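Gamma-glutamyl-gamma-aminobutyrate hydrolase PuuD (Escherichia coli, PDB 6VTV) hydrolyses the gamma-glutamyl linkage of gamma-glutamyl-gamma-aminobutyrate, releasing 4-aminobutanoate and glutamate in the last step of putrescine degradation. Local coordinates at residues 154-166 against 176-188. Sequence-based numbering, arbitrary orientation.
Sequences EQQYAPSHEVQVE and PECSNFWVNSLHG. With MN (manganese (II) ion), chain D.
His-161 and Ser-185 meet at a manganese ion, bound by His-161 NE2 at 2.3 Å and by Ser-185 OG at 2.2 Å. His-187 NE2 and water 3 add two ligands, and His-145 and Glu-210 complete the site. The imidazole is fixed at both nitrogens: at the other one, His-161 ND1 donates to Glu-162 O (2.9 Å), which lies close to the ring plane although the donor stands above the carbonyl plane. CE1, the carbon between the two nitrogens, packs against Val-183 CG2.

Strands 161-165 and 180-183 run antiparallel, and His-161/Val-183 and Val-163/Phe-181 are hydrogen-bonded pairs. At the metal end Val-183 O accepts from both Ser-160 N (2.8 Å) and His-161 N, the signature of a classic beta bulge. The pair lies at the margin of the large mixed sheet of this class I glutamine amidotransferase-like fold, where strand 161-165 also pairs with strand 198-203.

On the face opposite the histidine, Glu-162 can be followed outward. Its CB lies near Phe-181 O; CG, anti to the carbonyl carbon (chi1 -53°), sits over the six-membered ring of Trp-182, 3.4 Å from its centroid and 5° off the normal, a CH-pi contact. CD continues over CZ2 and CE2, and the carboxylate lies nearly parallel to the indole, 16° between planes. OE2 comes nearest to CZ2, while Glu-162 OE1 is near CE2 and 4.0 Å from Asn-180 ND2, too far for a hydrogen bond.

Val-163 CG2 covers a face of Phe-181, while Val-165 CG2 meets that ring's edge at CE2 (3.5 Å). Beyond the bulge, Leu-186 CD2 stands over the centre of the Tyr-157 ring. Asn-184 ND2 makes a weak hydrogen bond to Tyr-157 O (3.3 Å), and its OD1 accepts from the backbone of His-226, a predicted active-site residue.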
loop_
_atom_site.group_PDB
_atom_site.type_symbol
_atom_site.label_atom_id
_atom_site.label_comp_id
_atom_site.label_asym_id
_atom_site.label_seq_id
_atom_site.Cartn_x
_atom_site.Cartn_y
_atom_site.Cartn_z
ATOM N N GLU B 154 -7.923 14.742 -17.412
ATOM C CA GLU B 154 -8.946 15.607 -16.830
ATOM C C GLU B 154 -10.277 15.471 -17.561
ATOM O O GLU B 154 -11.342 15.502 -16.931
ATOM C CB GLU B 154 -8.473 17.061 -16.837
ATOM C CG GLU B 154 -7.004 17.253 -16.476
ATOM C CD GLU B 154 -6.074 17.138 -17.670
ATOM O OE1 GLU B 154 -6.207 17.944 -18.616
ATOM O OE2 GLU B 154 -5.211 16.237 -17.665
ATOM N N GLN B 155 -10.242 15.319 -18.887
ATOM C CA GLN B 155 -11.483 15.133 -19.631
ATOM C C GLN B 155 -12.098 13.767 -19.362
ATOM O O GLN B 155 -13.327 13.629 -19.372
ATOM C CB GLN B 155 -11.239 15.309 -21.130
ATOM C CG GLN B 155 -10.258 16.417 -21.493
ATOM C CD GLN B 155 -10.723 17.796 -21.062
ATOM O OE1 GLN B 155 -11.910 18.024 -20.833
ATOM N NE2 GLN B 155 -9.782 18.731 -20.961
ATOM N N GLN B 156 -11.265 12.751 -19.119
ATOM C CA GLN B 156 -11.785 11.412 -18.865
ATOM C C GLN B 156 -12.610 11.362 -17.586
ATOM O O GLN B 156 -13.567 10.586 -17.494
ATOM C CB GLN B 156 -10.636 10.405 -18.789
ATOM C CG GLN B 156 -9.723 10.385 -20.006
ATOM C CD GLN B 156 -8.624 9.344 -19.887
ATOM O OE1 GLN B 156 -8.691 8.448 -19.044
ATOM N NE2 GLN B 156 -7.605 9.458 -20.732
ATOM N N TYR B 157 -12.260 12.180 -16.594
ATOM C CA TYR B 157 -12.959 12.209 -15.318
ATOM C C TYR B 157 -13.979 13.338 -15.232
ATOM O O TYR B 157 -14.539 13.575 -14.157
ATOM C CB TYR B 157 -11.949 12.315 -14.172
ATOM C CG TYR B 157 -11.262 11.003 -13.856
ATOM C CD1 TYR B 157 -10.171 10.572 -14.599
ATOM C CD2 TYR B 157 -11.713 10.190 -12.823
ATOM C CE1 TYR B 157 -9.543 9.369 -14.318
ATOM C CE2 TYR B 157 -11.093 8.986 -12.536
ATOM C CZ TYR B 157 -10.009 8.581 -13.287
ATOM O OH TYR B 157 -9.389 7.385 -13.003
ATOM N N ALA B 158 -14.233 14.033 -16.339
ATOM C CA ALA B 158 -15.233 15.084 -16.365
ATOM C C ALA B 158 -16.631 14.489 -16.201
ATOM O O ALA B 158 -16.822 13.281 -16.362
ATOM C CB ALA B 158 -15.135 15.864 -17.676
ATOM N N PRO B 159 -17.623 15.314 -15.853
ATOM C CA PRO B 159 -19.005 14.821 -15.798
ATOM C C PRO B 159 -19.407 14.143 -17.099
ATOM O O PRO B 159 -19.114 14.627 -18.193
ATOM C CB PRO B 159 -19.821 16.092 -15.549
ATOM C CG PRO B 159 -18.889 16.986 -14.819
ATOM C CD PRO B 159 -17.512 16.696 -15.353
ATOM N N SER B 160 -20.080 13.003 -16.972
ATOM C CA SER B 160 -20.423 12.172 -18.118
ATOM C C SER B 160 -21.923 12.006 -18.298
ATOM O O SER B 160 -22.435 12.190 -19.408
ATOM C CB SER B 160 -19.759 10.792 -17.981
ATOM O OG SER B 160 -19.813 10.081 -19.206
ATOM N N HIS B 161 -22.639 11.647 -17.237
ATOM C CA HIS B 161 -24.080 11.461 -17.303
ATOM C C HIS B 161 -24.661 11.701 -15.916
ATOM O O HIS B 161 -23.938 11.778 -14.918
ATOM C CB HIS B 161 -24.441 10.061 -17.817
ATOM C CG HIS B 161 -23.933 8.950 -16.951
ATOM N ND1 HIS B 161 -24.463 8.672 -15.710
ATOM C CD2 HIS B 161 -22.941 8.050 -17.147
ATOM C CE1 HIS B 161 -23.819 7.648 -15.178
ATOM N NE2 HIS B 161 -22.891 7.252 -16.030
ATOM N N GLU B 162 -25.981 11.820 -15.861
ATOM C CA GLU B 162 -26.659 12.013 -14.592
ATOM C C GLU B 162 -27.017 10.669 -13.965
ATOM O O GLU B 162 -26.976 9.619 -14.607
ATOM C CB GLU B 162 -27.916 12.864 -14.775
ATOM C CG GLU B 162 -27.678 14.185 -15.479
ATOM C CD GLU B 162 -28.968 14.897 -15.829
ATOM O OE1 GLU B 162 -29.400 15.766 -15.043
ATOM O OE2 GLU B 162 -29.551 14.586 -16.889
ATOM N N VAL B 163 -27.354 10.716 -12.679
ATOM C CA VAL B 163 -27.911 9.575 -11.964
ATOM C C VAL B 163 -29.058 10.081 -11.102
ATOM O O VAL B 163 -29.045 11.218 -10.622
ATOM C CB VAL B 163 -26.863 8.837 -11.097
ATOM C CG1 VAL B 163 -25.825 8.147 -11.970
ATOM C CG2 VAL B 163 -26.195 9.798 -10.137
ATOM N N GLN B 164 -30.062 9.230 -10.916
ATOM C CA GLN B 164 -31.227 9.554 -10.106
ATOM C C GLN B 164 -31.244 8.668 -8.869
ATOM O O GLN B 164 -31.205 7.439 -8.982
ATOM C CB GLN B 164 -32.520 9.379 -10.904
ATOM C CG GLN B 164 -33.774 9.726 -10.125
ATOM C CD GLN B 164 -34.904 10.184 -11.022
ATOM O OE1 GLN B 164 -35.866 9.451 -11.250
ATOM N NE2 GLN B 164 -34.795 11.404 -11.537
ATOM N N VAL B 165 -31.308 9.297 -7.696
ATOM C CA VAL B 165 -31.257 8.560 -6.439
ATOM C C VAL B 165 -32.572 7.826 -6.221
ATOM O O VAL B 165 -33.658 8.395 -6.395
ATOM C CB VAL B 165 -30.955 9.512 -5.272
ATOM C CG1 VAL B 165 -31.078 8.783 -3.940
ATOM C CG2 VAL B 165 -29.570 10.117 -5.427
ATOM N N GLU B 166 -32.481 6.552 -5.844
ATOM C CA GLU B 166 -33.653 5.798 -5.418
ATOM C C GLU B 166 -33.909 6.084 -3.943
ATOM O O GLU B 166 -33.028 5.873 -3.103
ATOM C CB GLU B 166 -33.452 4.304 -5.658
ATOM C CG GLU B 166 -34.686 3.463 -5.369
ATOM C CD GLU B 166 -34.593 2.066 -5.951
ATOM O OE1 GLU B 166 -34.351 1.944 -7.169
ATOM O OE2 GLU B 166 -34.765 1.090 -5.190
ATOM N N PRO B 176 -30.232 14.828 1.253
ATOM C CA PRO B 176 -31.677 15.095 1.344
ATOM C C PRO B 176 -32.213 15.961 0.217
ATOM O O PRO B 176 -33.362 15.774 -0.200
ATOM C CB PRO B 176 -31.814 15.787 2.707
ATOM C CG PRO B 176 -30.468 16.392 2.960
ATOM C CD PRO B 176 -29.481 15.429 2.368
ATOM N N GLU B 177 -31.418 16.905 -0.294
ATOM C CA GLU B 177 -31.894 17.796 -1.349
ATOM C C GLU B 177 -31.733 17.164 -2.727
ATOM O O GLU B 177 -32.669 17.165 -3.537
ATOM C CB GLU B 177 -31.146 19.130 -1.303
ATOM C CG GLU B 177 -31.796 20.181 -0.428
ATOM C CD GLU B 177 -31.680 21.581 -1.007
ATOM O OE1 GLU B 177 -32.210 22.523 -0.380
ATOM O OE2 GLU B 177 -31.063 21.745 -2.083
ATOM N N CYS B 178 -30.552 16.615 -3.002
ATOM C CA CYS B 178 -30.204 16.127 -4.331
ATOM C C CYS B 178 -30.789 14.738 -4.553
ATOM O O CYS B 178 -30.356 13.764 -3.930
ATOM C CB CYS B 178 -28.688 16.115 -4.506
ATOM S SG CYS B 178 -27.792 17.420 -3.635
ATOM N N SER B 179 -31.764 14.643 -5.453
ATOM C CA SER B 179 -32.219 13.366 -5.984
ATOM C C SER B 179 -31.654 13.083 -7.369
ATOM O O SER B 179 -31.876 11.991 -7.906
ATOM C CB SER B 179 -33.752 13.328 -6.043
ATOM O OG SER B 179 -34.260 14.434 -6.764
ATOM N N ASN B 180 -30.992 14.064 -7.942
ATOM C CA ASN B 180 -30.444 13.941 -9.252
ATOM C C ASN B 180 -29.176 14.754 -9.347
ATOM O O ASN B 180 -29.185 15.865 -8.909
ATOM C CB ASN B 180 -31.462 14.547 -10.161
ATOM C CG ASN B 180 -31.856 13.646 -11.240
ATOM O OD1 ASN B 180 -32.920 13.089 -11.232
ATOM N ND2 ASN B 180 -31.008 13.501 -12.188
ATOM N N PHE B 181 -28.116 14.249 -9.967
ATOM C CA PHE B 181 -26.864 14.987 -10.072
ATOM C C PHE B 181 -25.988 14.345 -11.138
ATOM O O PHE B 181 -26.254 13.237 -11.610
ATOM C CB PHE B 181 -26.131 15.044 -8.729
ATOM C CG PHE B 181 -25.998 13.712 -8.052
ATOM C CD1 PHE B 181 -24.901 12.902 -8.296
ATOM C CD2 PHE B 181 -26.966 13.270 -7.165
ATOM C CE1 PHE B 181 -24.773 11.678 -7.669
ATOM C CE2 PHE B 181 -26.843 12.046 -6.537
ATOM C CZ PHE B 181 -25.746 11.246 -6.791
ATOM N N TRP B 182 -24.927 15.062 -11.501
ATOM C CA TRP B 182 -23.993 14.619 -12.524
ATOM C C TRP B 182 -22.866 13.806 -11.905
ATOM O O TRP B 182 -22.397 14.106 -10.803
ATOM C CB TRP B 182 -23.410 15.819 -13.273
ATOM C CG TRP B 182 -24.382 16.491 -14.187
ATOM C CD1 TRP B 182 -25.151 17.583 -13.907
ATOM C CD2 TRP B 182 -24.688 16.119 -15.535
ATOM N NE1 TRP B 182 -25.918 17.913 -14.996
ATOM C CE2 TRP B 182 -25.653 17.030 -16.010
ATOM C CE3 TRP B 182 -24.240 15.105 -16.387
ATOM C CZ2 TRP B 182 -26.177 16.956 -17.298
ATOM C CZ3 TRP B 182 -24.762 15.033 -17.665
ATOM C CH2 TRP B 182 -25.722 15.953 -18.108
ATOM N N VAL B 183 -22.435 12.771 -12.623
ATOM C CA VAL B 183 -21.308 11.942 -12.217
ATOM C C VAL B 183 -20.442 11.682 -13.440
ATOM O O VAL B 183 -20.915 11.726 -14.581
ATOM C CB VAL B 183 -21.761 10.604 -11.587
ATOM C CG1 VAL B 183 -22.589 10.846 -10.333
ATOM C CG2 VAL B 183 -22.541 9.773 -12.596
ATOM N N ASN B 184 -19.158 11.422 -13.201
ATOM C CA ASN B 184 -18.304 10.940 -14.272
ATOM C C ASN B 184 -18.598 9.464 -14.539
ATOM O O ASN B 184 -19.364 8.817 -13.823
ATOM C CB ASN B 184 -16.827 11.166 -13.935
ATOM C CG ASN B 184 -16.445 10.637 -12.563
ATOM O OD1 ASN B 184 -17.014 9.661 -12.076
ATOM N ND2 ASN B 184 -15.470 11.283 -11.933
ATOM N N SER B 185 -17.985 8.926 -15.588
ATOM C CA SER B 185 -18.238 7.540 -15.971
ATOM C C SER B 185 -17.014 7.006 -16.696
ATOM O O SER B 185 -16.626 7.543 -17.738
ATOM C CB SER B 185 -19.484 7.433 -16.854
ATOM O OG SER B 185 -19.932 6.093 -16.967
ATOM N N LEU B 186 -16.400 5.958 -16.145
ATOM C CA LEU B 186 -15.217 5.339 -16.732
ATOM C C LEU B 186 -15.292 3.821 -16.542
ATOM O O LEU B 186 -14.450 3.199 -15.897
ATOM C CB LEU B 186 -13.931 5.895 -16.118
ATOM C CG LEU B 186 -13.689 7.407 -16.091
ATOM C CD1 LEU B 186 -14.245 8.012 -14.813
ATOM C CD2 LEU B 186 -12.203 7.714 -16.221
ATOM N N HIS B 187 -16.318 3.198 -17.119
ATOM C CA HIS B 187 -16.514 1.768 -16.937
ATOM C C HIS B 187 -17.148 1.162 -18.180
ATOM O O HIS B 187 -18.100 1.717 -18.737
ATOM C CB HIS B 187 -17.379 1.477 -15.704
ATOM C CG HIS B 187 -18.727 2.128 -15.737
ATOM N ND1 HIS B 187 -19.893 1.411 -15.901
ATOM C CD2 HIS B 187 -19.098 3.424 -15.612
ATOM C CE1 HIS B 187 -20.923 2.237 -15.884
ATOM N NE2 HIS B 187 -20.468 3.465 -15.710
ATOM N N GLY B 188 -16.610 0.020 -18.605
ATOM C CA GLY B 188 -17.158 -0.728 -19.720
ATOM C C GLY B 188 -17.988 -1.904 -19.253
ATOM O O GLY B 188 -18.646 -2.576 -20.054
HETATM MN MN MN D . -21.669 5.332 -15.766
HETATM O O HOH W 1 -16.251 10.679 -17.081
HETATM O O HOH W 2 -17.712 8.785 -19.968
HETATM O O HOH W 3 -20.659 6.121 -13.861
#